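Local coordinates for polysaccharide deacetylase-like protein (PDB 4V33) that probably acts as a zinc-dependent polysaccharide deacetylase and is required for osmotic stability and maintenance of cell shape in Bacillus anthracis, at residues A214-V217 with L218-L221; E232-V236 with N237-A241; I274-Y277 with E278-K282; E283-E286 with K287-I291; H348-T351 with V352-A356. One frame throughout, in Å; residues are numbered along the deposited sequence.

All five contacts are local, made within helices, at helix starts or in a turn of the deacetylase part of the chain. Interaction 2 lies nearest the metal: the side chain of Ile235 is about 5 Å from the zinc ion bound by Asp206, His264 and His268, against about 11 Å for Glu280 in interaction 3 and about 13 Å for Ser284 in interaction 4. Interactions 3 and 4 share helix 277-292, their centres about 13 Å apart. Interaction 2 packs on interaction 4, with Val236 CG2 3.6 Å from Ser284 O. Interactions 1 and 5 stand apart, with centres about 20 Å and 28 Å from that of interaction 2.

Interaction 1 of 5, residues A214-V217 with L218-L221; sequences AFHV and LQKL
Gln219 lays its terminal amide over one face of the Phe215 ring, one helical turn back. The two planes are 18° apart, and CD of Gln219 stands 3.5 Å above the ring, displaced toward its rim. The amide nitrogen reaches the far end of the ring, with Gln219 NE2 3.4 Å from Phe215 CZ. The chain leading to it joins in: Gln219 CG makes a CH-pi contact, 4.2 Å from the Phe215 ring centroid and 26° off the normal. Two torsions permit the overlap. Phe215 holds CG trans to its backbone N, while Gln219 turns CG away from its own carbonyl carbon (chi1 -73°) and then runs extended. The amide oxygen serves another ring, since Gln219 OE1 meets His216 CD2 at 3.3 Å, at the edge and in the imidazole plane. The amide is thus bordered by two aromatic groups: the Phe215 ring lies against one face, and the His216 ring edge lies near its oxygen.

Along the backbone, regular i to i+4 bonds carry the helix, as from Gln219 N to Phe215 O at 2.9 Å. On another side Val217 CG1 and Leu221 CD1 lie alongside each other, 4.1 Å apart. Helix 211-221 forms the crossover of a beta-alpha-beta unit between strands 199-206 and 230-234. Phe215 packs against helix 247-255, whereas Val217 and Leu221 face helix 167-179, where Lys220 also forms a salt bridge with Glu171.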
loop_
_atom_site.group_PDB
_atom_site.type_symbol
_atom_site.label_atom_id
_atom_site.label_comp_id
_atom_site.label_asym_id
_atom_site.label_seq_id
_atom_site.Cartn_x
_atom_site.Cartn_y
_atom_site.Cartn_z
ATOM N N ALA A 214 -17.947 7.887 -6.849
ATOM C CA ALA A 214 -16.660 7.208 -6.974
ATOM C C ALA A 214 -16.854 5.699 -7.020
ATOM O O ALA A 214 -16.246 5.013 -7.832
ATOM C CB ALA A 214 -15.732 7.595 -5.829
ATOM N N PHE A 215 -17.711 5.193 -6.138
ATOM C CA PHE A 215 -18.080 3.785 -6.121
ATOM C C PHE A 215 -18.563 3.314 -7.495
ATOM O O PHE A 215 -18.087 2.307 -8.027
ATOM C CB PHE A 215 -19.156 3.585 -5.041
ATOM C CG PHE A 215 -19.750 2.207 -4.996
ATOM C CD1 PHE A 215 -18.943 1.077 -4.944
ATOM C CD2 PHE A 215 -21.128 2.045 -4.963
ATOM C CE1 PHE A 215 -19.500 -0.187 -4.893
ATOM C CE2 PHE A 215 -21.693 0.779 -4.909
ATOM C CZ PHE A 215 -20.877 -0.338 -4.870
ATOM N N HIS A 216 -19.502 4.049 -8.073
ATOM C CA HIS A 216 -20.042 3.689 -9.378
ATOM C C HIS A 216 -18.988 3.723 -10.484
ATOM O O HIS A 216 -19.002 2.881 -11.379
ATOM C CB HIS A 216 -21.223 4.596 -9.725
ATOM C CG HIS A 216 -22.393 4.423 -8.811
ATOM N ND1 HIS A 216 -23.272 5.444 -8.525
ATOM C CD2 HIS A 216 -22.831 3.344 -8.120
ATOM C CE1 HIS A 216 -24.199 5.004 -7.692
ATOM N NE2 HIS A 216 -23.954 3.733 -7.430
ATOM N N VAL A 217 -18.075 4.690 -10.423
ATOM C CA VAL A 217 -16.991 4.770 -11.403
ATOM C C VAL A 217 -16.080 3.552 -11.268
ATOM O O VAL A 217 -15.680 2.940 -12.262
ATOM C CB VAL A 217 -16.173 6.063 -11.225
ATOM C CG1 VAL A 217 -14.838 5.968 -11.951
ATOM C CG2 VAL A 217 -16.975 7.275 -11.710
ATOM N N LEU A 218 -15.756 3.191 -10.031
ATOM C CA LEU A 218 -14.925 2.012 -9.805
ATOM C C LEU A 218 -15.603 0.708 -10.258
ATOM O O LEU A 218 -14.947 -0.184 -10.814
ATOM C CB LEU A 218 -14.472 1.943 -8.344
ATOM C CG LEU A 218 -13.519 3.066 -7.921
ATOM C CD1 LEU A 218 -13.219 2.964 -6.419
ATOM C CD2 LEU A 218 -12.229 3.027 -8.743
ATOM N N GLN A 219 -16.913 0.601 -10.046
ATOM C CA GLN A 219 -17.662 -0.552 -10.545
ATOM C C GLN A 219 -17.600 -0.639 -12.070
ATOM O O GLN A 219 -17.482 -1.726 -12.637
ATOM C CB GLN A 219 -19.126 -0.475 -10.120
ATOM C CG GLN A 219 -19.371 -0.758 -8.658
ATOM C CD GLN A 219 -20.845 -0.730 -8.328
ATOM O OE1 GLN A 219 -21.506 0.292 -8.502
ATOM N NE2 GLN A 219 -21.375 -1.858 -7.879
ATOM N N LYS A 220 -17.684 0.514 -12.724
ATOM C CA LYS A 220 -17.630 0.560 -14.179
ATOM C C LYS A 220 -16.273 0.090 -14.698
ATOM O O LYS A 220 -16.200 -0.714 -15.628
ATOM C CB LYS A 220 -17.921 1.976 -14.678
ATOM C CG LYS A 220 -17.783 2.136 -16.184
ATOM C CD LYS A 220 -17.966 3.583 -16.609
ATOM C CE LYS A 220 -17.684 3.748 -18.103
ATOM N NZ LYS A 220 -17.810 5.166 -18.536
ATOM N N LEU A 221 -15.201 0.594 -14.091
ATOM C CA LEU A 221 -13.853 0.297 -14.569
ATOM C C LEU A 221 -13.415 -1.123 -14.230
ATOM O O LEU A 221 -12.546 -1.693 -14.894
ATOM C CB LEU A 221 -12.850 1.314 -14.013
ATOM C CG LEU A 221 -13.033 2.740 -14.545
ATOM C CD1 LEU A 221 -12.045 3.701 -13.896
ATOM C CD2 LEU A 221 -12.896 2.766 -16.057
#

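Interaction 2 of 5, residues E232-V236 with N237-A241; sequences EYMIV and NNVDA
The chain leaves parallel strand 230-234 beside the zinc site through a short 3-10 turn, which a type II beta turn from Asn238 to Ala241 follows. Two successive i to i+3 bonds define the first turn: Asn238 N donates to Ile235 O at 2.9 Å, and Val239 N to Val236 O at 3.2 Å. Both donors lie out of the carbonyl plane, as the tight i to i+3 geometry gives. The beta turn is closed by Ala241 N on Asn238 O, 2.8 Å apart.

Side chains also meet across the bend. Met234 crosses Val239 at about a right angle, its CG 3.8 Å from Val239 CG2. Bends at chi2 and chi3 bring the methionine methyl to the backbone of the turn, where Met234 CE comes within 3.9 Å of Asn238 C. Ile235 and Asn238 run side by side in the same direction, and Ile235 CG2 touches Asn238 ND2 at 3.5 Å in a purely van der Waals contact.

Strand 230-234 pairs in parallel with strands 199-206 and 259-263. Ile235 reaches Asp206, one of the three zinc ligands, while Met234 and Val239 both pack on Ile250 of helix 247-255 and Val236 lies against helix 277-292.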
loop_
_atom_site.group_PDB
_atom_site.type_symbol
_atom_site.label_atom_id
_atom_site.label_comp_id
_atom_site.label_asym_id
_atom_site.label_seq_id
_atom_site.Cartn_x
_atom_site.Cartn_y
_atom_site.Cartn_z
ATOM N N GLU A 232 -12.470 4.374 2.460
ATOM C CA GLU A 232 -13.298 5.514 2.815
ATOM C C GLU A 232 -13.087 5.763 4.294
ATOM O O GLU A 232 -13.287 4.859 5.101
ATOM C CB GLU A 232 -14.774 5.196 2.568
ATOM C CG GLU A 232 -15.730 6.298 3.037
ATOM C CD GLU A 232 -15.652 7.519 2.151
ATOM O OE1 GLU A 232 -15.966 7.376 0.945
ATOM O OE2 GLU A 232 -15.261 8.601 2.647
ATOM N N TYR A 233 -12.666 6.972 4.649
ATOM C CA TYR A 233 -12.533 7.331 6.053
ATOM C C TYR A 233 -13.796 8.074 6.476
ATOM O O TYR A 233 -13.985 9.238 6.144
ATOM C CB TYR A 233 -11.321 8.223 6.258
ATOM C CG TYR A 233 -9.951 7.610 6.010
ATOM C CD1 TYR A 233 -9.406 6.682 6.894
ATOM C CD2 TYR A 233 -9.177 8.019 4.925
ATOM C CE1 TYR A 233 -8.128 6.158 6.693
ATOM C CE2 TYR A 233 -7.903 7.510 4.716
ATOM C CZ TYR A 233 -7.384 6.596 5.611
ATOM O OH TYR A 233 -6.118 6.106 5.416
ATOM N N MET A 234 -14.656 7.386 7.218
ATOM C CA MET A 234 -15.993 7.870 7.540
ATOM C C MET A 234 -16.017 8.672 8.835
ATOM O O MET A 234 -15.495 8.216 9.859
ATOM C CB MET A 234 -16.920 6.655 7.697
ATOM C CG MET A 234 -18.370 6.990 8.005
ATOM S SD MET A 234 -19.225 7.455 6.485
ATOM C CE MET A 234 -20.183 8.866 7.056
ATOM N N ILE A 235 -16.610 9.867 8.799
ATOM C CA ILE A 235 -16.931 10.573 10.039
ATOM C C ILE A 235 -18.082 9.788 10.651
ATOM O O ILE A 235 -19.197 9.821 10.140
ATOM C CB ILE A 235 -17.328 12.040 9.784
ATOM C CG1 ILE A 235 -16.125 12.806 9.222
ATOM C CG2 ILE A 235 -17.799 12.701 11.096
ATOM C CD1 ILE A 235 -16.505 14.159 8.609
ATOM N N VAL A 236 -17.811 9.037 11.721
ATOM C CA VAL A 236 -18.718 7.961 12.094
ATOM C C VAL A 236 -20.094 8.467 12.551
ATOM O O VAL A 236 -21.125 7.864 12.249
ATOM C CB VAL A 236 -18.065 7.004 13.113
ATOM C CG1 VAL A 236 -19.021 5.885 13.501
ATOM C CG2 VAL A 236 -16.774 6.415 12.521
ATOM N N ASN A 237 -20.128 9.606 13.232
ATOM C CA ASN A 237 -21.417 10.138 13.670
ATOM C C ASN A 237 -22.307 10.618 12.530
ATOM O O ASN A 237 -23.491 10.878 12.734
ATOM C CB ASN A 237 -21.234 11.256 14.699
ATOM C CG ASN A 237 -20.796 10.730 16.042
ATOM O OD1 ASN A 237 -20.490 9.542 16.189
ATOM N ND2 ASN A 237 -20.770 11.607 17.043
ATOM N N ASN A 238 -21.732 10.726 11.333
ATOM C CA ASN A 238 -22.479 11.182 10.166
ATOM C C ASN A 238 -23.135 10.077 9.352
ATOM O O ASN A 238 -23.792 10.367 8.363
ATOM C CB ASN A 238 -21.591 12.005 9.234
ATOM C CG ASN A 238 -21.342 13.411 9.758
ATOM O OD1 ASN A 238 -22.053 13.889 10.639
ATOM N ND2 ASN A 238 -20.346 14.082 9.193
ATOM N N VAL A 239 -22.955 8.820 9.741
ATOM C CA VAL A 239 -23.647 7.757 9.021
ATOM C C VAL A 239 -25.152 8.027 9.080
ATOM O O VAL A 239 -25.704 8.289 10.155
ATOM C CB VAL A 239 -23.313 6.363 9.579
ATOM C CG1 VAL A 239 -24.117 5.286 8.851
ATOM C CG2 VAL A 239 -21.818 6.089 9.449
ATOM N N ASP A 240 -25.792 7.995 7.911
ATOM C CA ASP A 240 -27.223 8.304 7.749
ATOM C C ASP A 240 -27.603 9.781 7.907
ATOM O O ASP A 240 -28.780 10.130 7.841
ATOM C CB ASP A 240 -28.099 7.421 8.648
ATOM C CG ASP A 240 -28.045 5.965 8.245
ATOM O OD1 ASP A 240 -28.222 5.688 7.041
ATOM O OD2 ASP A 240 -27.809 5.112 9.121
ATOM N N ALA A 241 -26.614 10.645 8.088
ATOM C CA ALA A 241 -26.882 12.081 8.123
ATOM C C ALA A 241 -27.093 12.616 6.710
ATOM O O ALA A 241 -26.540 12.078 5.742
ATOM C CB ALA A 241 -25.737 12.814 8.783
#

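Interaction 3 of 5, residues I274-Y277 with E278-K282; sequences ITNY and EEELK
Asn276 occupies the N-cap position of helix 277-292 and is the centre of an inverse gamma turn, with a weak bond from Tyr277 N to Thr275 O. The first helical bonds run from Glu280 N to Asn276 O, at 3.0 Å, and from Leu281 N to Tyr277 O, at 2.8 Å; the backbone then widens into a pi-type turn over residues 278-282.

The Asn276 side chain makes no capping bond. With CG between the backbone N and the carbonyl carbon (chi1 60°), its amide is directed toward the first turn, where ND2 donates to Glu279 OE1 at 3.2 Å. The carboxylate oxygen lies in the amide plane, but the donor meets it from above the carboxylate, the two planes being 88° apart. Water 1 accepts from Asn276 ND2 at 2.9 Å and donates to Glu280 OE2, which also bonds Thr267. Ile274 CD1 touches Glu280 CG at 3.7 Å, and Leu281 CD1 lies 3.8 Å from Tyr277 CD1.

This is a helix N-terminus where the N-cap asparagine bonds the Glu279 side chain in place of a backbone amide. Through Glu280 it meets the loop 264-268, which carries the zinc ligands His264 and His268.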
loop_
_atom_site.group_PDB
_atom_site.type_symbol
_atom_site.label_atom_id
_atom_site.label_comp_id
_atom_site.label_asym_id
_atom_site.label_seq_id
_atom_site.Cartn_x
_atom_site.Cartn_y
_atom_site.Cartn_z
ATOM N N ILE A 274 -8.575 18.129 21.679
ATOM C CA ILE A 274 -9.651 17.472 22.411
ATOM C C ILE A 274 -9.095 16.620 23.548
ATOM O O ILE A 274 -7.893 16.357 23.605
ATOM C CB ILE A 274 -10.510 16.599 21.490
ATOM C CG1 ILE A 274 -9.681 15.436 20.936
ATOM C CG2 ILE A 274 -11.055 17.434 20.340
ATOM C CD1 ILE A 274 -10.329 14.079 21.105
ATOM N N THR A 275 -9.968 16.205 24.460
ATOM C CA THR A 275 -9.555 15.303 25.536
ATOM C C THR A 275 -10.318 13.984 25.513
ATOM O O THR A 275 -9.941 13.037 26.215
ATOM C CB THR A 275 -9.746 15.922 26.937
ATOM O OG1 THR A 275 -11.143 16.122 27.182
ATOM C CG2 THR A 275 -9.000 17.248 27.072
ATOM N N ASN A 276 -11.395 13.920 24.735
ATOM C CA ASN A 276 -12.224 12.717 24.712
ATOM C C ASN A 276 -11.748 11.697 23.685
ATOM O O ASN A 276 -12.448 11.363 22.719
ATOM C CB ASN A 276 -13.723 13.051 24.568
ATOM C CG ASN A 276 -14.048 13.813 23.295
ATOM O OD1 ASN A 276 -13.257 14.629 22.811
ATOM N ND2 ASN A 276 -15.228 13.547 22.742
ATOM N N TYR A 277 -10.540 11.191 23.908
ATOM C CA TYR A 277 -9.919 10.298 22.941
ATOM C C TYR A 277 -10.659 8.967 22.814
ATOM O O TYR A 277 -10.760 8.426 21.717
ATOM C CB TYR A 277 -8.427 10.106 23.259
ATOM C CG TYR A 277 -7.613 11.361 22.992
ATOM C CD1 TYR A 277 -7.424 11.814 21.693
ATOM C CD2 TYR A 277 -7.051 12.098 24.033
ATOM C CE1 TYR A 277 -6.694 12.958 21.424
ATOM C CE2 TYR A 277 -6.312 13.259 23.773
ATOM C CZ TYR A 277 -6.140 13.678 22.461
ATOM O OH TYR A 277 -5.417 14.827 22.166
ATOM N N GLU A 278 -11.187 8.440 23.918
ATOM C CA GLU A 278 -11.926 7.186 23.814
ATOM C C GLU A 278 -13.145 7.366 22.909
ATOM O O GLU A 278 -13.400 6.552 22.022
ATOM C CB GLU A 278 -12.333 6.642 25.183
ATOM C CG GLU A 278 -11.156 6.119 25.985
ATOM C CD GLU A 278 -11.574 5.239 27.142
ATOM O OE1 GLU A 278 -12.717 4.731 27.141
ATOM O OE2 GLU A 278 -10.749 5.061 28.060
ATOM N N GLU A 279 -13.885 8.447 23.114
ATOM C CA GLU A 279 -15.058 8.691 22.286
ATOM C C GLU A 279 -14.695 8.910 20.815
ATOM O O GLU A 279 -15.328 8.350 19.922
ATOM C CB GLU A 279 -15.867 9.885 22.812
ATOM C CG GLU A 279 -17.127 10.130 22.010
ATOM C CD GLU A 279 -18.038 11.165 22.629
ATOM O OE1 GLU A 279 -17.669 11.752 23.674
ATOM O OE2 GLU A 279 -19.128 11.389 22.052
ATOM N N GLU A 280 -13.672 9.715 20.556
ATOM C CA GLU A 280 -13.347 10.093 19.176
ATOM C C GLU A 280 -12.607 9.019 18.391
ATOM O O GLU A 280 -12.755 8.928 17.168
ATOM C CB GLU A 280 -12.537 11.387 19.155
ATOM C CG GLU A 280 -13.363 12.625 19.472
ATOM C CD GLU A 280 -14.370 12.985 18.366
ATOM O OE1 GLU A 280 -14.290 12.468 17.227
ATOM O OE2 GLU A 280 -15.257 13.814 18.657
ATOM N N LEU A 281 -11.791 8.226 19.086
ATOM C CA LEU A 281 -10.911 7.265 18.415
ATOM C C LEU A 281 -11.337 5.813 18.628
ATOM O O LEU A 281 -11.390 5.021 17.688
ATOM C CB LEU A 281 -9.465 7.447 18.892
ATOM C CG LEU A 281 -8.774 8.758 18.502
ATOM C CD1 LEU A 281 -7.450 8.911 19.226
ATOM C CD2 LEU A 281 -8.573 8.842 16.985
ATOM N N LYS A 282 -11.634 5.462 19.872
ATOM C CA LYS A 282 -11.987 4.095 20.210
ATOM C C LYS A 282 -13.443 3.765 19.859
ATOM O O LYS A 282 -13.720 2.767 19.197
ATOM C CB LYS A 282 -11.717 3.861 21.699
ATOM C CG LYS A 282 -12.040 2.484 22.203
ATOM C CD LYS A 282 -11.771 2.452 23.699
ATOM C CE LYS A 282 -12.447 1.286 24.354
ATOM N NZ LYS A 282 -13.938 1.402 24.391
HETATM O O HOH W 1 -16.491 14.907 20.507
#

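Interaction 4 of 5, residues E283-E286 with K287-I291; sequences ESKE and KLEKI
Regular alpha-helical bonding joins residues 283-286 to 287-291 in the central and C-terminal part of helix 277-292, which follows strand 259-263 in the deacetylase domain. Four consecutive backbone donors reach back four residues. The shortest bond runs from Lys287 N to Glu283 O at 2.9 Å, and the longest from Lys290 N to Glu286 O at 3.2 Å. The intervening pairs, Leu288 with Ser284 and Glu289 with Lys285, measure close to 3.0 Å, so the bonding is continuous, slightly longer at Lys290.

Among the charged side chains, Lys285 and Glu289 lie alongside each other and point the same way without forming a salt bridge. Their charged atoms, Lys285 NZ and Glu289 OE2, remain 4.8 Å apart, and the touch is made by methylene: Lys285 CE comes to 3.7 Å from Glu289 OE2. Both ends have other partners, Tyr317 O for the lysine and Val296 N for the glutamate. Glu286 likewise turns its carboxylate back to a salt bridge with Lys282.

Apolar and small residues form the buried side. Leu288 packs on Met261 of strand 259-263, and Ser284 on Ser263 and Val236, while the Ser284 hydroxyl bonds Glu280 O.

A torsion of 64° at chi4 folds the Lys290 ammonium back toward the preceding turn, where water 2 donates to Glu286 O at 2.8 Å and accepts a weak bond from Lys290 NZ at 3.4 Å.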
loop_
_atom_site.group_PDB
_atom_site.type_symbol
_atom_site.label_atom_id
_atom_site.label_comp_id
_atom_site.label_asym_id
_atom_site.label_seq_id
_atom_site.Cartn_x
_atom_site.Cartn_y
_atom_site.Cartn_z
ATOM N N GLU A 283 -14.372 4.604 20.306
ATOM C CA GLU A 283 -15.789 4.301 20.127
ATOM C C GLU A 283 -16.261 4.495 18.684
ATOM O O GLU A 283 -17.218 3.856 18.240
ATOM C CB GLU A 283 -16.636 5.100 21.134
ATOM C CG GLU A 283 -16.260 4.744 22.580
ATOM C CD GLU A 283 -16.958 5.573 23.643
ATOM O OE1 GLU A 283 -17.806 6.429 23.307
ATOM O OE2 GLU A 283 -16.650 5.351 24.832
ATOM N N SER A 284 -15.582 5.368 17.948
ATOM C CA SER A 284 -15.869 5.539 16.528
ATOM C C SER A 284 -15.518 4.254 15.786
ATOM O O SER A 284 -16.303 3.757 14.976
ATOM C CB SER A 284 -15.100 6.731 15.953
ATOM O OG SER A 284 -13.706 6.602 16.179
ATOM N N LYS A 285 -14.339 3.712 16.080
ATOM C CA LYS A 285 -13.918 2.429 15.516
ATOM C C LYS A 285 -14.930 1.328 15.823
ATOM O O LYS A 285 -15.337 0.578 14.936
ATOM C CB LYS A 285 -12.547 2.044 16.074
ATOM C CG LYS A 285 -12.157 0.592 15.846
ATOM C CD LYS A 285 -10.836 0.283 16.522
ATOM C CE LYS A 285 -10.539 -1.210 16.485
ATOM N NZ LYS A 285 -9.341 -1.548 17.309
ATOM N N GLU A 286 -15.340 1.236 17.086
ATOM C CA GLU A 286 -16.278 0.198 17.505
ATOM C C GLU A 286 -17.638 0.329 16.816
ATOM O O GLU A 286 -18.212 -0.668 16.374
ATOM C CB GLU A 286 -16.442 0.203 19.029
ATOM C CG GLU A 286 -15.153 -0.098 19.761
ATOM C CD GLU A 286 -15.239 0.153 21.255
ATOM O OE1 GLU A 286 -16.230 0.768 21.713
ATOM O OE2 GLU A 286 -14.305 -0.267 21.969
ATOM N N LYS A 287 -18.151 1.554 16.736
ATOM C CA LYS A 287 -19.440 1.797 16.101
ATOM C C LYS A 287 -19.397 1.464 14.608
ATOM O O LYS A 287 -20.326 0.859 14.070
ATOM C CB LYS A 287 -19.852 3.256 16.295
ATOM C CG LYS A 287 -21.237 3.586 15.767
ATOM C CD LYS A 287 -21.597 5.037 16.056
ATOM C CE LYS A 287 -23.094 5.203 16.285
ATOM N NZ LYS A 287 -23.501 6.634 16.165
ATOM N N LEU A 288 -18.316 1.855 13.942
ATOM C CA LEU A 288 -18.187 1.589 12.515
ATOM C C LEU A 288 -18.094 0.087 12.219
ATOM O O LEU A 288 -18.687 -0.392 11.254
ATOM C CB LEU A 288 -16.985 2.341 11.934
ATOM C CG LEU A 288 -16.827 2.285 10.412
ATOM C CD1 LEU A 288 -18.053 2.860 9.723
ATOM C CD2 LEU A 288 -15.587 3.063 10.019
ATOM N N GLU A 289 -17.380 -0.651 13.069
ATOM C CA GLU A 289 -17.274 -2.104 12.929
ATOM C C GLU A 289 -18.636 -2.786 13.008
ATOM O O GLU A 289 -18.888 -3.760 12.299
ATOM C CB GLU A 289 -16.332 -2.688 13.990
ATOM C CG GLU A 289 -14.865 -2.448 13.676
ATOM C CD GLU A 289 -13.921 -3.040 14.700
ATOM O OE1 GLU A 289 -14.357 -3.311 15.841
ATOM O OE2 GLU A 289 -12.733 -3.233 14.364
ATOM N N LYS A 290 -19.514 -2.279 13.870
ATOM C CA LYS A 290 -20.851 -2.852 13.982
ATOM C C LYS A 290 -21.652 -2.614 12.706
ATOM O O LYS A 290 -22.473 -3.445 12.315
ATOM C CB LYS A 290 -21.597 -2.283 15.190
ATOM C CG LYS A 290 -21.014 -2.686 16.531
ATOM C CD LYS A 290 -21.965 -2.318 17.665
ATOM C CE LYS A 290 -21.355 -2.611 19.028
ATOM N NZ LYS A 290 -20.149 -1.776 19.287
ATOM N N ILE A 291 -21.407 -1.481 12.057
ATOM C CA ILE A 291 -22.099 -1.152 10.820
ATOM C C ILE A 291 -21.602 -1.995 9.644
ATOM O O ILE A 291 -22.396 -2.521 8.866
ATOM C CB ILE A 291 -21.923 0.334 10.464
ATOM C CG1 ILE A 291 -22.547 1.217 11.546
ATOM C CG2 ILE A 291 -22.544 0.634 9.108
ATOM C CD1 ILE A 291 -22.267 2.696 11.365
HETATM O O HOH W 2 -17.681 -3.164 17.416
#

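Interaction 5 of 5, residues H348-T351 with V352-A356; sequences HTTT and VEQFA
Gln354 reaches back from the first turn of helix 352-359 onto the residues that lead into it. Its CB lies 4.0 Å from Thr350 CG2, and its CG passes 3.4 Å from Thr351 OG1. With CG anti to the carbonyl carbon (chi1 -74°) and the chain extended beyond, CD arrives beside the backbone of Thr351. At the tip Gln354 OE1 accepts from Thr351 N at 3.0 Å, on a lone pair in the carbonyl plane. The same oxygen takes a second bond, from water 3 at 2.8 Å, and this water also contacts Thr349 OG1. Two donors therefore fix the amide orientation.

The reciprocal bond completes a capping box: Thr351, at the N-cap, receives Gln354 N on OG1 at 3.0 Å. Its OG1 stands between the backbone N and the carbonyl carbon (chi1 67°), the rotamer that turns the hydroxyl toward the amides at the helix start. That hydroxyl gives its own hydrogen in a weak bond to Glu353 OE1, 3.4 Å away. Phe355 N then bonds Thr351 O at 2.9 Å, the first i to i+4 link.

The loop comes from strand 341-345 of the parallel sheet. Beyond the cap, Phe355 packs on Leu147 and Tyr149 of strand 146-149 and on Gln173 and Leu177 of helix 167-179, against which Val352 and Ala356 also lie.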
loop_
_atom_site.group_PDB
_atom_site.type_symbol
_atom_site.label_atom_id
_atom_site.label_comp_id
_atom_site.label_asym_id
_atom_site.label_seq_id
_atom_site.Cartn_x
_atom_site.Cartn_y
_atom_site.Cartn_z
ATOM N N HIS A 348 -9.248 19.961 -7.197
ATOM C CA HIS A 348 -10.255 20.250 -8.218
ATOM C C HIS A 348 -9.631 20.483 -9.593
ATOM O O HIS A 348 -10.178 20.065 -10.617
ATOM C CB HIS A 348 -11.052 21.492 -7.810
ATOM C CG HIS A 348 -12.085 21.904 -8.814
ATOM N ND1 HIS A 348 -13.270 21.218 -8.989
ATOM C CD2 HIS A 348 -12.116 22.935 -9.688
ATOM C CE1 HIS A 348 -13.985 21.815 -9.929
ATOM N NE2 HIS A 348 -13.305 22.857 -10.373
ATOM N N THR A 349 -8.484 21.152 -9.606
ATOM C CA THR A 349 -7.821 21.535 -10.857
ATOM C C THR A 349 -6.820 20.506 -11.402
ATOM O O THR A 349 -6.246 20.719 -12.475
ATOM C CB THR A 349 -7.050 22.856 -10.688
ATOM O OG1 THR A 349 -6.067 22.704 -9.651
ATOM C CG2 THR A 349 -7.994 23.999 -10.330
ATOM N N THR A 350 -6.600 19.420 -10.669
ATOM C CA THR A 350 -5.596 18.425 -11.062
ATOM C C THR A 350 -5.938 17.780 -12.396
ATOM O O THR A 350 -7.034 17.281 -12.573
ATOM C CB THR A 350 -5.469 17.339 -9.988
ATOM O OG1 THR A 350 -4.984 17.935 -8.772
ATOM C CG2 THR A 350 -4.489 16.249 -10.438
ATOM N N THR A 351 -4.986 17.810 -13.328
ATOM C CA THR A 351 -5.133 17.148 -14.630
ATOM C C THR A 351 -4.620 15.718 -14.516
ATOM O O THR A 351 -3.990 15.352 -13.523
ATOM C CB THR A 351 -4.305 17.857 -15.712
ATOM O OG1 THR A 351 -2.904 17.693 -15.437
ATOM C CG2 THR A 351 -4.638 19.347 -15.773
ATOM N N VAL A 352 -4.850 14.911 -15.548
ATOM C CA VAL A 352 -4.327 13.548 -15.520
ATOM C C VAL A 352 -2.798 13.551 -15.532
ATOM O O VAL A 352 -2.162 12.716 -14.884
ATOM C CB VAL A 352 -4.901 12.689 -16.657
ATOM C CG1 VAL A 352 -4.292 11.286 -16.635
ATOM C CG2 VAL A 352 -6.397 12.585 -16.503
ATOM N N GLU A 353 -2.214 14.507 -16.247
ATOM C CA GLU A 353 -0.766 14.651 -16.290
ATOM C C GLU A 353 -0.199 14.987 -14.902
ATOM O O GLU A 353 0.809 14.425 -14.478
ATOM C CB GLU A 353 -0.373 15.728 -17.303
ATOM C CG GLU A 353 -0.682 15.370 -18.768
ATOM C CD GLU A 353 -2.167 15.447 -19.149
ATOM O OE1 GLU A 353 -2.963 16.194 -18.524
ATOM O OE2 GLU A 353 -2.534 14.758 -20.133
ATOM N N GLN A 354 -0.846 15.910 -14.200
ATOM C CA GLN A 354 -0.408 16.262 -12.851
ATOM C C GLN A 354 -0.588 15.088 -11.892
ATOM O O GLN A 354 0.265 14.825 -11.036
ATOM C CB GLN A 354 -1.170 17.491 -12.355
ATOM C CG GLN A 354 -0.717 18.773 -13.014
ATOM C CD GLN A 354 -1.603 19.951 -12.672
ATOM O OE1 GLN A 354 -2.827 19.818 -12.568
ATOM N NE2 GLN A 354 -0.992 21.124 -12.507
ATOM N N PHE A 355 -1.711 14.394 -12.042
ATOM C CA PHE A 355 -2.003 13.184 -11.276
ATOM C C PHE A 355 -0.879 12.165 -11.473
ATOM O O PHE A 355 -0.283 11.668 -10.499
ATOM C CB PHE A 355 -3.350 12.618 -11.769
ATOM C CG PHE A 355 -3.751 11.299 -11.146
ATOM C CD1 PHE A 355 -4.363 11.262 -9.897
ATOM C CD2 PHE A 355 -3.563 10.106 -11.836
ATOM C CE1 PHE A 355 -4.757 10.042 -9.341
ATOM C CE2 PHE A 355 -3.956 8.895 -11.282
ATOM C CZ PHE A 355 -4.548 8.870 -10.034
ATOM N N ALA A 356 -0.574 11.870 -12.731
ATOM C CA ALA A 356 0.479 10.923 -13.071
ATOM C C ALA A 356 1.833 11.317 -12.479
ATOM O O ALA A 356 2.534 10.486 -11.919
ATOM C CB ALA A 356 0.585 10.788 -14.585
HETATM O O HOH W 3 -3.793 21.722 -10.763
#